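Local atomic coordinates of ATP-dependent RNA helicase HrpB (Escherichia coli, PDB entry 6EUD), a protein that hydrolyses ATP to ADP and phosphate and works as a DExH-box RNA helicase of the DEAH/RHA group that binds single-stranded RNA. Residues E785-Y790 with W795-A800; S281-G286 with A324-R329; E634-R639 with Q700-E705. All blocks are in the same frame, centred on the assembly; numbering follows the deposited sequence.

Overall arrangement
Interaction 2 lies in the helicase core's second RecA-like domain close to the P-loop predicted to bind ATP, whereas interactions 1 and 3 belong to the C-terminal part of the chain; the centres of 1 and 2 are about 89 Å apart. Interaction 3 is a buried helix-to-helix contact where leucines meet and a water supplements a long salt bridge. Interaction 1, about 35 Å from it between centres, is partly buried and local, tying the end of helix 779-789 to the following chain through an indole, a methionine and a carbonyl. Interaction 2 is a surface contact of widely spaced polar side chains, with one water bridging two backbone carbonyls. No two share a helix or strand.

Interaction 1 (E785-Y790 with W795-A800); sequences EMKGRY and WPDDPA
A Met-aromatic contact between M786 and W795 closes a short chain reversal at the C-terminal end of helix 779-789, where the loop that follows comes back over the last helical turn. M786 lies over one face of the indole. Its CB sits over the face, 3.4 Å from the centroid of the W795 five-membered ring, a CH-pi contact. From there the chain curls along the same face: with chi2 at -40° and chi3 at -76° it folds back, holding SD above the six-membered ring at 4.8 Å from its centroid and bringing CE to 3.3 Å from W795 CH2. The rim of the indole is held differently. W795 NE1 donates to Y790 O at 2.9 Å in an almost straight bond (172°), and the acceptor lies in the ring plane. M786 O is also close to NE1, but the angle is too poor for a hydrogen bond. K787 runs past the indole, and its NZ stops 4.1 Å from D797 OD1, beyond salt-bridge range; Q783 binds both that oxygen and W795 O. The hydroxyl of Y790 turns to R763, while its CB rests near W795 CZ2. A phenylalanine in place of W795 would probably leave Y790 O without its N-H donor and part of M786 without a ring surface to lie on. One buried side chain thus serves two chemistries, an apolar face for the thioether chain and an N-H edge that satisfies a carbonyl just past the helix.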
ATOM      1  N   GLU A 785     -63.123 -10.264  19.876  1.00 91.85           N
ATOM      2  CA  GLU A 785     -62.785  -9.595  21.130  1.00 94.21           C
ATOM      3  C   GLU A 785     -63.127  -8.108  21.069  1.00 93.73           C
ATOM      4  O   GLU A 785     -63.410  -7.475  22.093  1.00 94.76           O
ATOM      5  CB  GLU A 785     -61.309  -9.776  21.485  1.00 93.98           C
ATOM      6  CG  GLU A 785     -60.998  -9.337  22.920  1.00100.24           C
ATOM      7  CD  GLU A 785     -59.544  -9.515  23.313  1.00104.62           C
ATOM      8  OE1 GLU A 785     -58.829  -8.499  23.475  1.00103.54           O
ATOM      9  OE2 GLU A 785     -59.120 -10.677  23.476  1.00110.15           O
ATOM     10  N   MET A 786     -63.108  -7.551  19.865  1.00 90.00           N
ATOM     11  CA  MET A 786     -63.521  -6.164  19.680  1.00 86.65           C
ATOM     12  C   MET A 786     -65.042  -6.045  19.719  1.00 83.52           C
ATOM     13  O   MET A 786     -65.587  -4.971  19.989  1.00 80.40           O
ATOM     14  CB  MET A 786     -62.965  -5.606  18.368  1.00 85.68           C
ATOM     15  CG  MET A 786     -61.450  -5.574  18.316  1.00 84.91           C
ATOM     16  SD  MET A 786     -60.731  -5.055  19.883  1.00 72.33           S
ATOM     17  CE  MET A 786     -61.072  -3.340  19.763  1.00 67.95           C
ATOM     18  N   LYS A 787     -65.725  -7.154  19.451  1.00 84.62           N
ATOM     19  CA  LYS A 787     -67.169  -7.208  19.622  1.00 83.10           C
ATOM     20  C   LYS A 787     -67.531  -7.424  21.093  1.00 85.39           C
ATOM     21  O   LYS A 787     -68.681  -7.234  21.487  1.00 88.24           O
ATOM     22  CB  LYS A 787     -67.777  -8.299  18.743  1.00 80.39           C
ATOM     23  CG  LYS A 787     -67.957  -7.859  17.305  1.00 77.86           C
ATOM     24  CD  LYS A 787     -68.655  -8.915  16.473  1.00 79.14           C
ATOM     25  CE  LYS A 787     -68.976  -8.372  15.089  1.00 77.55           C
ATOM     26  NZ  LYS A 787     -69.609  -9.398  14.220  1.00 78.37           N
ATOM     27  N   GLY A 788     -66.538  -7.793  21.899  1.00 86.73           N
ATOM     28  CA  GLY A 788     -66.742  -8.018  23.321  1.00 88.79           C
ATOM     29  C   GLY A 788     -66.361  -6.867  24.241  1.00 87.32           C
ATOM     30  O   GLY A 788     -67.092  -6.552  25.179  1.00 89.04           O
ATOM     31  N   ARG A 789     -65.219  -6.233  23.988  1.00 87.07           N
ATOM     32  CA  ARG A 789     -64.761  -5.165  24.870  1.00 84.97           C
ATOM     33  C   ARG A 789     -65.221  -3.794  24.381  1.00 80.61           C
ATOM     34  O   ARG A 789     -65.244  -2.832  25.148  1.00 80.38           O
ATOM     35  CB  ARG A 789     -63.243  -5.200  25.008  1.00 87.37           C
ATOM     36  CG  ARG A 789     -62.713  -4.352  26.149  1.00 92.62           C
ATOM     37  CD  ARG A 789     -61.279  -4.717  26.440  1.00 96.52           C
ATOM     38  NE  ARG A 789     -61.153  -6.145  26.703  1.00100.97           N
ATOM     39  CZ  ARG A 789     -59.993  -6.773  26.847  1.00102.00           C
ATOM     40  NH1 ARG A 789     -58.859  -6.095  26.738  1.00 98.16           N
ATOM     41  NH2 ARG A 789     -59.966  -8.077  27.088  1.00104.79           N
ATOM     42  N   TYR A 790     -65.594  -3.709  23.107  1.00 77.67           N
ATOM     43  CA  TYR A 790     -66.115  -2.457  22.553  1.00 76.21           C
ATOM     44  C   TYR A 790     -67.298  -2.703  21.620  1.00 74.85           C
ATOM     45  O   TYR A 790     -67.193  -2.487  20.409  1.00 72.65           O
ATOM     46  CB  TYR A 790     -65.011  -1.690  21.807  1.00 72.67           C
ATOM     47  CG  TYR A 790     -63.798  -1.407  22.661  1.00 69.38           C
ATOM     48  CD1 TYR A 790     -63.823  -0.405  23.622  1.00 71.97           C
ATOM     49  CD2 TYR A 790     -62.632  -2.147  22.513  1.00 66.13           C
ATOM     50  CE1 TYR A 790     -62.722  -0.148  24.415  1.00 75.36           C
ATOM     51  CE2 TYR A 790     -61.520  -1.896  23.298  1.00 70.42           C
ATOM     52  CZ  TYR A 790     -61.572  -0.894  24.250  1.00 75.44           C
ATOM     53  OH  TYR A 790     -60.478  -0.636  25.042  1.00 76.62           O
ATOM     54  N   TRP A 795     -67.461  -3.553  14.020  1.00 71.54           N
ATOM     55  CA  TRP A 795     -66.334  -4.382  13.616  1.00 68.57           C
ATOM     56  C   TRP A 795     -66.768  -5.318  12.497  1.00 73.17           C
ATOM     57  O   TRP A 795     -67.222  -6.433  12.755  1.00 82.75           O
ATOM     58  CB  TRP A 795     -65.801  -5.174  14.807  1.00 65.64           C
ATOM     59  CG  TRP A 795     -65.542  -4.303  15.990  1.00 65.18           C
ATOM     60  CD1 TRP A 795     -66.362  -4.118  17.066  1.00 65.21           C
ATOM     61  CD2 TRP A 795     -64.397  -3.466  16.209  1.00 64.02           C
ATOM     62  NE1 TRP A 795     -65.789  -3.234  17.952  1.00 66.48           N
ATOM     63  CE2 TRP A 795     -64.583  -2.816  17.445  1.00 65.34           C
ATOM     64  CE3 TRP A 795     -63.229  -3.211  15.485  1.00 62.28           C
ATOM     65  CZ2 TRP A 795     -63.643  -1.927  17.973  1.00 62.73           C
ATOM     66  CZ3 TRP A 795     -62.298  -2.330  16.015  1.00 60.49           C
ATOM     67  CH2 TRP A 795     -62.517  -1.693  17.241  1.00 59.20           C
ATOM     68  N   PRO A 796     -66.625  -4.866  11.244  1.00 70.80           N
ATOM     69  CA  PRO A 796     -67.175  -5.520  10.045  1.00 72.62           C
ATOM     70  C   PRO A 796     -66.491  -6.834   9.666  1.00 74.70           C
ATOM     71  O   PRO A 796     -65.289  -7.009   9.889  1.00 75.61           O
ATOM     72  CB  PRO A 796     -66.948  -4.477   8.955  1.00 69.75           C
ATOM     73  CG  PRO A 796     -65.722  -3.753   9.405  1.00 67.44           C
ATOM     74  CD  PRO A 796     -65.810  -3.688  10.904  1.00 66.51           C
ATOM     75  N   ASP A 797     -67.262  -7.739   9.071  1.00 76.89           N
ATOM     76  CA  ASP A 797     -66.750  -9.045   8.678  1.00 80.52           C
ATOM     77  C   ASP A 797     -65.818  -8.917   7.468  1.00 77.92           C
ATOM     78  O   ASP A 797     -64.983  -9.787   7.228  1.00 78.63           O
ATOM     79  CB  ASP A 797     -67.910 -10.009   8.380  1.00 84.74           C
ATOM     80  CG  ASP A 797     -68.772 -10.301   9.614  1.00 89.10           C
ATOM     81  OD1 ASP A 797     -68.270 -10.891  10.597  1.00 87.97           O
ATOM     82  OD2 ASP A 797     -69.963  -9.926   9.602  1.00 94.00           O
ATOM     83  N   ASP A 798     -65.945  -7.824   6.718  1.00 75.42           N
ATOM     84  CA  ASP A 798     -65.062  -7.577   5.572  1.00 74.09           C
ATOM     85  C   ASP A 798     -64.385  -6.192   5.647  1.00 68.58           C
ATOM     86  O   ASP A 798     -64.680  -5.299   4.847  1.00 64.29           O
ATOM     87  CB  ASP A 798     -65.847  -7.710   4.266  1.00 80.43           C
ATOM     88  CG  ASP A 798     -64.960  -8.026   3.079  1.00 88.48           C
ATOM     89  OD1 ASP A 798     -64.997  -9.180   2.600  1.00 93.13           O
ATOM     90  OD2 ASP A 798     -64.224  -7.128   2.621  1.00 90.97           O
ATOM     91  N   PRO A 799     -63.451  -6.021   6.602  1.00 66.08           N
ATOM     92  CA  PRO A 799     -62.800  -4.729   6.862  1.00 61.43           C
ATOM     93  C   PRO A 799     -62.013  -4.188   5.669  1.00 58.81           C
ATOM     94  O   PRO A 799     -61.946  -2.976   5.485  1.00 61.01           O
ATOM     95  CB  PRO A 799     -61.871  -5.040   8.040  1.00 61.83           C
ATOM     96  CG  PRO A 799     -61.645  -6.508   7.964  1.00 64.15           C
ATOM     97  CD  PRO A 799     -62.900  -7.095   7.448  1.00 65.62           C
ATOM     98  N   ALA A 800     -61.441  -5.073   4.865  1.00 60.18           N
ATOM     99  CA  ALA A 800     -60.717  -4.673   3.661  1.00 63.65           C
ATOM    100  C   ALA A 800     -61.569  -3.856   2.681  1.00 70.36           C
ATOM    101  O   ALA A 800     -61.028  -3.043   1.917  1.00 68.40           O
ATOM    102  CB  ALA A 800     -60.166  -5.902   2.956  1.00 61.63           C
TER

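Interaction 2 (S281-G286 with A324-R329); sequences SLTIEG and AGRAGR
R326 and R329 stand opposite L282 and T283 where helicase motif VI, recognisable in the sequence AGRAGR, meets loop 281-286, which carries the end of motif V, in the second RecA-like domain. The segment begins with A324, still on helix 317-325, its methyl packed on strands 186-190 and 333-337. G325 opens a type I beta turn that G328 closes, G328 N bonding to G325 O at 3.1 Å, while A327 N bonds to A324 O just before. R326 is the first residue to face the loop. Its guanidinium comes obliquely, with NH2 4.3 Å from L282 O and 4.4 Å from T283 OG1, so neither distance makes a hydrogen bond. The backbone makes the firmer link: one water donates both to R326 O and to I284 O, each at 2.9 Å, and spans the two segments where no direct bond crosses. A327 packs on V186 of strand 186-190, and the backbone of G328 is hydrogen-bonded to F184 just before that strand. The site faces the first RecA-like domain, for the T283 side chain lies about 3 Å from that of T32, a P-loop residue predicted to bind ATP, and S281 O is hydrogen-bonded to T32 OG1. In related helicases arginines of motif VI reach the nucleotide phosphates, and the two here are placed consistently with that role. R329 then sends its side chain back toward the loop, where successive bends (chi2 -69°, chi3 -48°) bring its guanidinium edge-on to the threonine, NH2 ending 4.0 Å from T283 OG1.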
ATOM      1  N   SER A 281      16.933 -17.582  -8.716  1.00 71.37           N
ATOM      2  CA  SER A 281      17.985 -16.808  -9.387  1.00 74.26           C
ATOM      3  C   SER A 281      19.359 -17.462  -9.375  1.00 74.23           C
ATOM      4  O   SER A 281      20.203 -17.191 -10.232  1.00 74.34           O
ATOM      5  CB  SER A 281      18.112 -15.427  -8.748  1.00 74.25           C
ATOM      6  OG  SER A 281      18.788 -15.501  -7.509  1.00 76.20           O
ATOM      7  N   LEU A 282      19.587 -18.306  -8.382  1.00 75.36           N
ATOM      8  CA  LEU A 282      20.891 -18.911  -8.193  1.00 72.16           C
ATOM      9  C   LEU A 282      20.761 -20.426  -8.212  1.00 70.14           C
ATOM     10  O   LEU A 282      19.816 -20.989  -7.648  1.00 71.18           O
ATOM     11  CB  LEU A 282      21.501 -18.424  -6.880  1.00 73.02           C
ATOM     12  CG  LEU A 282      23.015 -18.309  -6.771  1.00 72.93           C
ATOM     13  CD1 LEU A 282      23.590 -17.707  -8.036  1.00 76.33           C
ATOM     14  CD2 LEU A 282      23.334 -17.431  -5.581  1.00 67.60           C
ATOM     15  N   THR A 283      21.697 -21.079  -8.881  1.00 67.54           N
ATOM     16  CA  THR A 283      21.697 -22.525  -8.952  1.00 69.51           C
ATOM     17  C   THR A 283      22.787 -23.118  -8.071  1.00 67.31           C
ATOM     18  O   THR A 283      23.977 -22.974  -8.346  1.00 71.69           O
ATOM     19  CB  THR A 283      21.857 -22.999 -10.402  1.00 74.70           C
ATOM     20  OG1 THR A 283      20.626 -22.774 -11.099  1.00 78.99           O
ATOM     21  CG2 THR A 283      22.212 -24.478 -10.468  1.00 74.27           C
ATOM     22  N   ILE A 284      22.362 -23.773  -6.996  1.00 62.61           N
ATOM     23  CA  ILE A 284      23.279 -24.469  -6.103  1.00 56.73           C
ATOM     24  C   ILE A 284      23.343 -25.940  -6.509  1.00 55.20           C
ATOM     25  O   ILE A 284      22.317 -26.608  -6.626  1.00 54.43           O
ATOM     26  CB  ILE A 284      22.860 -24.332  -4.623  1.00 52.68           C
ATOM     27  CG1 ILE A 284      23.123 -22.911  -4.112  1.00 53.66           C
ATOM     28  CG2 ILE A 284      23.679 -25.247  -3.768  1.00 49.10           C
ATOM     29  CD1 ILE A 284      22.093 -21.897  -4.491  1.00 54.60           C
ATOM     30  N   GLU A 285      24.553 -26.433  -6.747  1.00 50.37           N
ATOM     31  CA  GLU A 285      24.721 -27.779  -7.262  1.00 52.16           C
ATOM     32  C   GLU A 285      24.929 -28.829  -6.168  1.00 46.99           C
ATOM     33  O   GLU A 285      25.278 -28.503  -5.041  1.00 51.18           O
ATOM     34  CB  GLU A 285      25.888 -27.805  -8.237  1.00 61.41           C
ATOM     35  CG  GLU A 285      25.765 -26.776  -9.326  1.00 70.86           C
ATOM     36  CD  GLU A 285      27.066 -26.570 -10.044  1.00 82.75           C
ATOM     37  OE1 GLU A 285      27.190 -25.550 -10.751  1.00 87.68           O
ATOM     38  OE2 GLU A 285      27.967 -27.427  -9.900  1.00 87.66           O
ATOM     39  N   GLY A 286      24.689 -30.088  -6.521  1.00 39.52           N
ATOM     40  CA  GLY A 286      24.922 -31.233  -5.653  1.00 35.33           C
ATOM     41  C   GLY A 286      23.845 -31.428  -4.602  1.00 38.96           C
ATOM     42  O   GLY A 286      24.033 -32.191  -3.653  1.00 43.18           O
ATOM     43  N   ALA A 324      11.108 -26.464  -2.889  1.00 28.26           N
ATOM     44  CA  ALA A 324      11.174 -27.917  -2.877  1.00 25.97           C
ATOM     45  C   ALA A 324      11.852 -28.445  -4.150  1.00 27.51           C
ATOM     46  O   ALA A 324      12.642 -29.384  -4.100  1.00 31.20           O
ATOM     47  CB  ALA A 324       9.779 -28.501  -2.732  1.00 26.53           C
ATOM     48  N   GLY A 325      11.563 -27.817  -5.285  1.00 29.01           N
ATOM     49  CA  GLY A 325      12.101 -28.262  -6.561  1.00 26.66           C
ATOM     50  C   GLY A 325      13.595 -28.063  -6.673  1.00 27.47           C
ATOM     51  O   GLY A 325      14.231 -28.623  -7.568  1.00 35.53           O
ATOM     52  N   ARG A 326      14.163 -27.259  -5.777  1.00 26.05           N
ATOM     53  CA  ARG A 326      15.616 -27.113  -5.709  1.00 34.66           C
ATOM     54  C   ARG A 326      16.290 -28.397  -5.174  1.00 35.88           C
ATOM     55  O   ARG A 326      17.511 -28.562  -5.289  1.00 37.66           O
ATOM     56  CB  ARG A 326      16.008 -25.882  -4.862  1.00 36.13           C
ATOM     57  CG  ARG A 326      15.716 -24.541  -5.555  1.00 37.97           C
ATOM     58  CD  ARG A 326      15.634 -24.742  -7.046  1.00 48.01           C
ATOM     59  NE  ARG A 326      16.100 -23.618  -7.841  1.00 59.57           N
ATOM     60  CZ  ARG A 326      16.013 -23.595  -9.166  1.00 65.56           C
ATOM     61  NH1 ARG A 326      15.473 -24.632  -9.794  1.00 61.78           N
ATOM     62  NH2 ARG A 326      16.455 -22.549  -9.858  1.00 70.64           N
ATOM     63  N   ALA A 327      15.490 -29.317  -4.624  1.00 33.33           N
ATOM     64  CA  ALA A 327      16.005 -30.621  -4.213  1.00 32.99           C
ATOM     65  C   ALA A 327      15.897 -31.660  -5.337  1.00 28.84           C
ATOM     66  O   ALA A 327      16.208 -32.825  -5.131  1.00 29.10           O
ATOM     67  CB  ALA A 327      15.266 -31.127  -2.937  1.00 25.41           C
ATOM     68  N   GLY A 328      15.479 -31.235  -6.529  1.00 31.99           N
ATOM     69  CA  GLY A 328      15.120 -32.170  -7.580  1.00 28.10           C
ATOM     70  C   GLY A 328      15.789 -31.899  -8.909  1.00 34.93           C
ATOM     71  O   GLY A 328      15.285 -32.314  -9.942  1.00 38.26           O
ATOM     72  N   ARG A 329      16.931 -31.215  -8.895  1.00 31.83           N
ATOM     73  CA  ARG A 329      17.649 -30.906 -10.131  1.00 34.67           C
ATOM     74  C   ARG A 329      18.649 -32.009 -10.468  1.00 39.52           C
ATOM     75  O   ARG A 329      19.018 -32.200 -11.637  1.00 42.34           O
ATOM     76  CB  ARG A 329      18.391 -29.569 -10.012  1.00 37.88           C
ATOM     77  CG  ARG A 329      17.579 -28.404  -9.515  1.00 40.45           C
ATOM     78  CD  ARG A 329      16.527 -27.960 -10.507  1.00 55.27           C
ATOM     79  NE  ARG A 329      17.026 -27.800 -11.881  1.00 69.06           N
ATOM     80  CZ  ARG A 329      17.735 -26.754 -12.317  1.00 79.56           C
ATOM     81  NH1 ARG A 329      18.138 -26.694 -13.584  1.00 83.35           N
ATOM     82  NH2 ARG A 329      18.056 -25.769 -11.484  1.00 85.91           N
TER
HETATM   83  O   HOH W   1      19.497 -26.658  -6.104  1.00 45.93           O

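Interaction 3 (E634-R639 with Q700-E705); sequences EQLRLR and QRLDSE
Segments 634-639 and 700-705, on helices 631-646 and 696-705, cross almost at a right angle in a buried contact of the C-terminal region, L636 and R639 of the first meeting L702 and D703 of the second. The axes of the two segments pass 11.8 Å apart at an angle of 95°. L702 is the wedge between them: with CG anti to the backbone N (chi1 -169°) it reaches the other helix, its CD2 3.7 Å from L636 CD1. The same methyl lies over one face of the R639 guanidinium, offset toward its rim, and L640 and A643 of helix 631-646 also pack on L702. The edge of that guanidinium carries the polar half. R639 NH2 and D703 OD1 form a long salt bridge of 3.6 Å, with the guanidinium and carboxylate planes 22° apart, nearly coplanar, and a water supplements it, donating to D703 OD1 at 2.6 Å and accepting from R639 NH2 at 3.3 Å. Both charges have further partners: R639 NE bonds to L706 O just beyond helix 696-705, and D703 OD2 makes a salt bridge with R691. L636 packs on Y687 and L690, which brings helix 686-692 into the cluster, and R639 also touches Y722, next to strand 717-721. This is orthogonal helix packing, with an apolar wedge between the helices and an arginine that binds a backbone carbonyl past the C-terminal end of its neighbour.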
ATOM      1  N   GLU A 634     -33.658  14.088  14.756  1.00 29.30           N
ATOM      2  CA  GLU A 634     -33.157  12.717  14.798  1.00 34.17           C
ATOM      3  C   GLU A 634     -33.889  11.838  13.796  1.00 31.22           C
ATOM      4  O   GLU A 634     -33.269  11.040  13.103  1.00 36.37           O
ATOM      5  CB  GLU A 634     -33.287  12.133  16.218  1.00 43.50           C
ATOM      6  CG  GLU A 634     -32.934  10.649  16.329  1.00 57.86           C
ATOM      7  CD  GLU A 634     -31.472  10.355  15.944  1.00 71.56           C
ATOM      8  OE1 GLU A 634     -30.639  11.290  15.972  1.00 85.50           O
ATOM      9  OE2 GLU A 634     -31.149   9.188  15.628  1.00 69.80           O
ATOM     10  N   GLN A 635     -35.211  11.980  13.723  1.00 30.59           N
ATOM     11  CA  GLN A 635     -36.011  11.238  12.740  1.00 26.38           C
ATOM     12  C   GLN A 635     -35.573  11.583  11.311  1.00 29.54           C
ATOM     13  O   GLN A 635     -35.483  10.701  10.456  1.00 31.75           O
ATOM     14  CB  GLN A 635     -37.508  11.525  12.924  1.00 26.59           C
ATOM     15  CG  GLN A 635     -38.159  10.677  14.022  1.00 25.66           C
ATOM     16  CD  GLN A 635     -38.122   9.202  13.688  1.00 30.80           C
ATOM     17  OE1 GLN A 635     -38.814   8.736  12.765  1.00 30.75           O
ATOM     18  NE2 GLN A 635     -37.283   8.459  14.402  1.00 34.64           N
ATOM     19  N   LEU A 636     -35.280  12.856  11.061  1.00 24.08           N
ATOM     20  CA  LEU A 636     -34.746  13.262   9.774  1.00 28.53           C
ATOM     21  C   LEU A 636     -33.424  12.540   9.511  1.00 27.80           C
ATOM     22  O   LEU A 636     -33.238  11.927   8.458  1.00 31.45           O
ATOM     23  CB  LEU A 636     -34.549  14.789   9.707  1.00 30.83           C
ATOM     24  CG  LEU A 636     -33.895  15.330   8.415  1.00 30.09           C
ATOM     25  CD1 LEU A 636     -34.700  15.025   7.154  1.00 25.64           C
ATOM     26  CD2 LEU A 636     -33.659  16.816   8.510  1.00 30.65           C
ATOM     27  N   ARG A 637     -32.526  12.579  10.487  1.00 29.87           N
ATOM     28  CA  ARG A 637     -31.243  11.890  10.338  1.00 35.73           C
ATOM     29  C   ARG A 637     -31.474  10.403  10.024  1.00 31.25           C
ATOM     30  O   ARG A 637     -30.875   9.882   9.105  1.00 25.27           O
ATOM     31  CB  ARG A 637     -30.367  12.045  11.578  1.00 32.14           C
ATOM     32  CG  ARG A 637     -28.918  11.600  11.315  1.00 42.90           C
ATOM     33  CD  ARG A 637     -28.080  11.564  12.584  1.00 49.33           C
ATOM     34  NE  ARG A 637     -28.625  10.611  13.540  1.00 61.20           N
ATOM     35  CZ  ARG A 637     -28.264   9.336  13.619  1.00 69.13           C
ATOM     36  NH1 ARG A 637     -27.330   8.856  12.809  1.00 68.91           N
ATOM     37  NH2 ARG A 637     -28.829   8.546  14.521  1.00 76.14           N
ATOM     38  N   LEU A 638     -32.386   9.756  10.750  1.00 27.86           N
ATOM     39  CA  LEU A 638     -32.717   8.363  10.497  1.00 25.52           C
ATOM     40  C   LEU A 638     -33.361   8.179   9.104  1.00 29.99           C
ATOM     41  O   LEU A 638     -33.070   7.202   8.397  1.00 31.90           O
ATOM     42  CB  LEU A 638     -33.634   7.839  11.605  1.00 24.62           C
ATOM     43  CG  LEU A 638     -32.966   7.658  12.966  1.00 29.16           C
ATOM     44  CD1 LEU A 638     -33.955   7.309  14.077  1.00 31.01           C
ATOM     45  CD2 LEU A 638     -31.913   6.579  12.847  1.00 30.20           C
ATOM     46  N   ARG A 639     -34.217   9.112   8.693  1.00 27.42           N
ATOM     47  CA  ARG A 639     -34.811   9.025   7.357  1.00 27.18           C
ATOM     48  C   ARG A 639     -33.757   9.124   6.269  1.00 30.61           C
ATOM     49  O   ARG A 639     -33.862   8.454   5.232  1.00 36.45           O
ATOM     50  CB  ARG A 639     -35.867  10.108   7.171  1.00 27.31           C
ATOM     51  CG  ARG A 639     -37.136   9.775   7.946  1.00 31.66           C
ATOM     52  CD  ARG A 639     -37.994  11.007   8.193  1.00 31.31           C
ATOM     53  NE  ARG A 639     -38.481  11.526   6.921  1.00 33.01           N
ATOM     54  CZ  ARG A 639     -38.805  12.794   6.730  1.00 38.58           C
ATOM     55  NH1 ARG A 639     -38.683  13.663   7.732  1.00 40.13           N
ATOM     56  NH2 ARG A 639     -39.212  13.198   5.538  1.00 42.94           N
ATOM     57  N   GLN A 700     -37.966  17.399  -1.636  1.00 39.69           N
ATOM     58  CA  GLN A 700     -39.300  16.990  -2.077  1.00 45.02           C
ATOM     59  C   GLN A 700     -39.386  15.476  -2.157  1.00 39.65           C
ATOM     60  O   GLN A 700     -40.370  14.888  -1.714  1.00 36.90           O
ATOM     61  CB  GLN A 700     -39.650  17.589  -3.444  1.00 47.60           C
ATOM     62  CG  GLN A 700     -39.653  19.089  -3.477  1.00 52.66           C
ATOM     63  CD  GLN A 700     -40.609  19.688  -2.475  1.00 59.45           C
ATOM     64  OE1 GLN A 700     -40.220  20.523  -1.660  1.00 63.82           O
ATOM     65  NE2 GLN A 700     -41.876  19.279  -2.538  1.00 60.37           N
ATOM     66  N   ARG A 701     -38.349  14.860  -2.726  1.00 38.08           N
ATOM     67  CA  ARG A 701     -38.254  13.400  -2.809  1.00 38.69           C
ATOM     68  C   ARG A 701     -38.305  12.749  -1.412  1.00 42.15           C
ATOM     69  O   ARG A 701     -39.084  11.824  -1.179  1.00 44.65           O
ATOM     70  CB  ARG A 701     -36.979  12.992  -3.546  1.00 37.02           C
ATOM     71  CG  ARG A 701     -36.987  11.569  -4.076  1.00 44.42           C
ATOM     72  CD  ARG A 701     -35.751  11.282  -4.915  1.00 51.86           C
ATOM     73  NE  ARG A 701     -35.524  12.283  -5.963  1.00 58.22           N
ATOM     74  CZ  ARG A 701     -36.136  12.281  -7.148  1.00 64.87           C
ATOM     75  NH1 ARG A 701     -37.030  11.344  -7.440  1.00 63.78           N
ATOM     76  NH2 ARG A 701     -35.863  13.224  -8.042  1.00 68.03           N
ATOM     77  N   LEU A 702     -37.496  13.239  -0.479  1.00 38.39           N
ATOM     78  CA  LEU A 702     -37.521  12.692   0.870  1.00 32.96           C
ATOM     79  C   LEU A 702     -38.887  12.920   1.556  1.00 35.13           C
ATOM     80  O   LEU A 702     -39.421  12.018   2.213  1.00 35.33           O
ATOM     81  CB  LEU A 702     -36.401  13.293   1.717  1.00 27.62           C
ATOM     82  CG  LEU A 702     -36.204  12.572   3.052  1.00 30.30           C
ATOM     83  CD1 LEU A 702     -35.668  11.154   2.816  1.00 28.35           C
ATOM     84  CD2 LEU A 702     -35.280  13.349   3.958  1.00 33.64           C
ATOM     85  N   ASP A 703     -39.470  14.101   1.397  1.00 35.90           N
ATOM     86  CA  ASP A 703     -40.784  14.360   2.017  1.00 39.52           C
ATOM     87  C   ASP A 703     -41.868  13.447   1.457  1.00 35.03           C
ATOM     88  O   ASP A 703     -42.847  13.129   2.123  1.00 37.22           O
ATOM     89  CB  ASP A 703     -41.212  15.817   1.829  1.00 39.92           C
ATOM     90  CG  ASP A 703     -40.524  16.759   2.803  1.00 46.07           C
ATOM     91  OD1 ASP A 703     -39.865  16.268   3.746  1.00 45.74           O
ATOM     92  OD2 ASP A 703     -40.657  17.994   2.638  1.00 50.28           O
ATOM     93  N   SER A 704     -41.679  13.020   0.223  1.00 35.49           N
ATOM     94  CA  SER A 704     -42.668  12.196  -0.452  1.00 40.51           C
ATOM     95  C   SER A 704     -42.416  10.683  -0.307  1.00 40.65           C
ATOM     96  O   SER A 704     -43.359   9.907  -0.108  1.00 40.51           O
ATOM     97  CB  SER A 704     -42.721  12.562  -1.937  1.00 41.52           C
ATOM     98  OG  SER A 704     -43.546  11.635  -2.607  1.00 47.20           O
ATOM     99  N   GLU A 705     -41.154  10.269  -0.416  1.00 36.02           N
ATOM    100  CA  GLU A 705     -40.828   8.851  -0.432  1.00 36.26           C
ATOM    101  C   GLU A 705     -40.589   8.286   0.959  1.00 33.94           C
ATOM    102  O   GLU A 705     -40.827   7.102   1.190  1.00 30.13           O
ATOM    103  CB  GLU A 705     -39.606   8.593  -1.310  1.00 39.97           C
ATOM    104  CG  GLU A 705     -39.838   8.896  -2.776  1.00 49.19           C
ATOM    105  CD  GLU A 705     -41.130   8.276  -3.303  1.00 60.51           C
ATOM    106  OE1 GLU A 705     -41.450   7.126  -2.927  1.00 60.02           O
ATOM    107  OE2 GLU A 705     -41.827   8.941  -4.103  1.00 72.55           O
TER
HETATM  108  O   HOH W   2     -41.139  15.800   6.006  1.00 54.82           O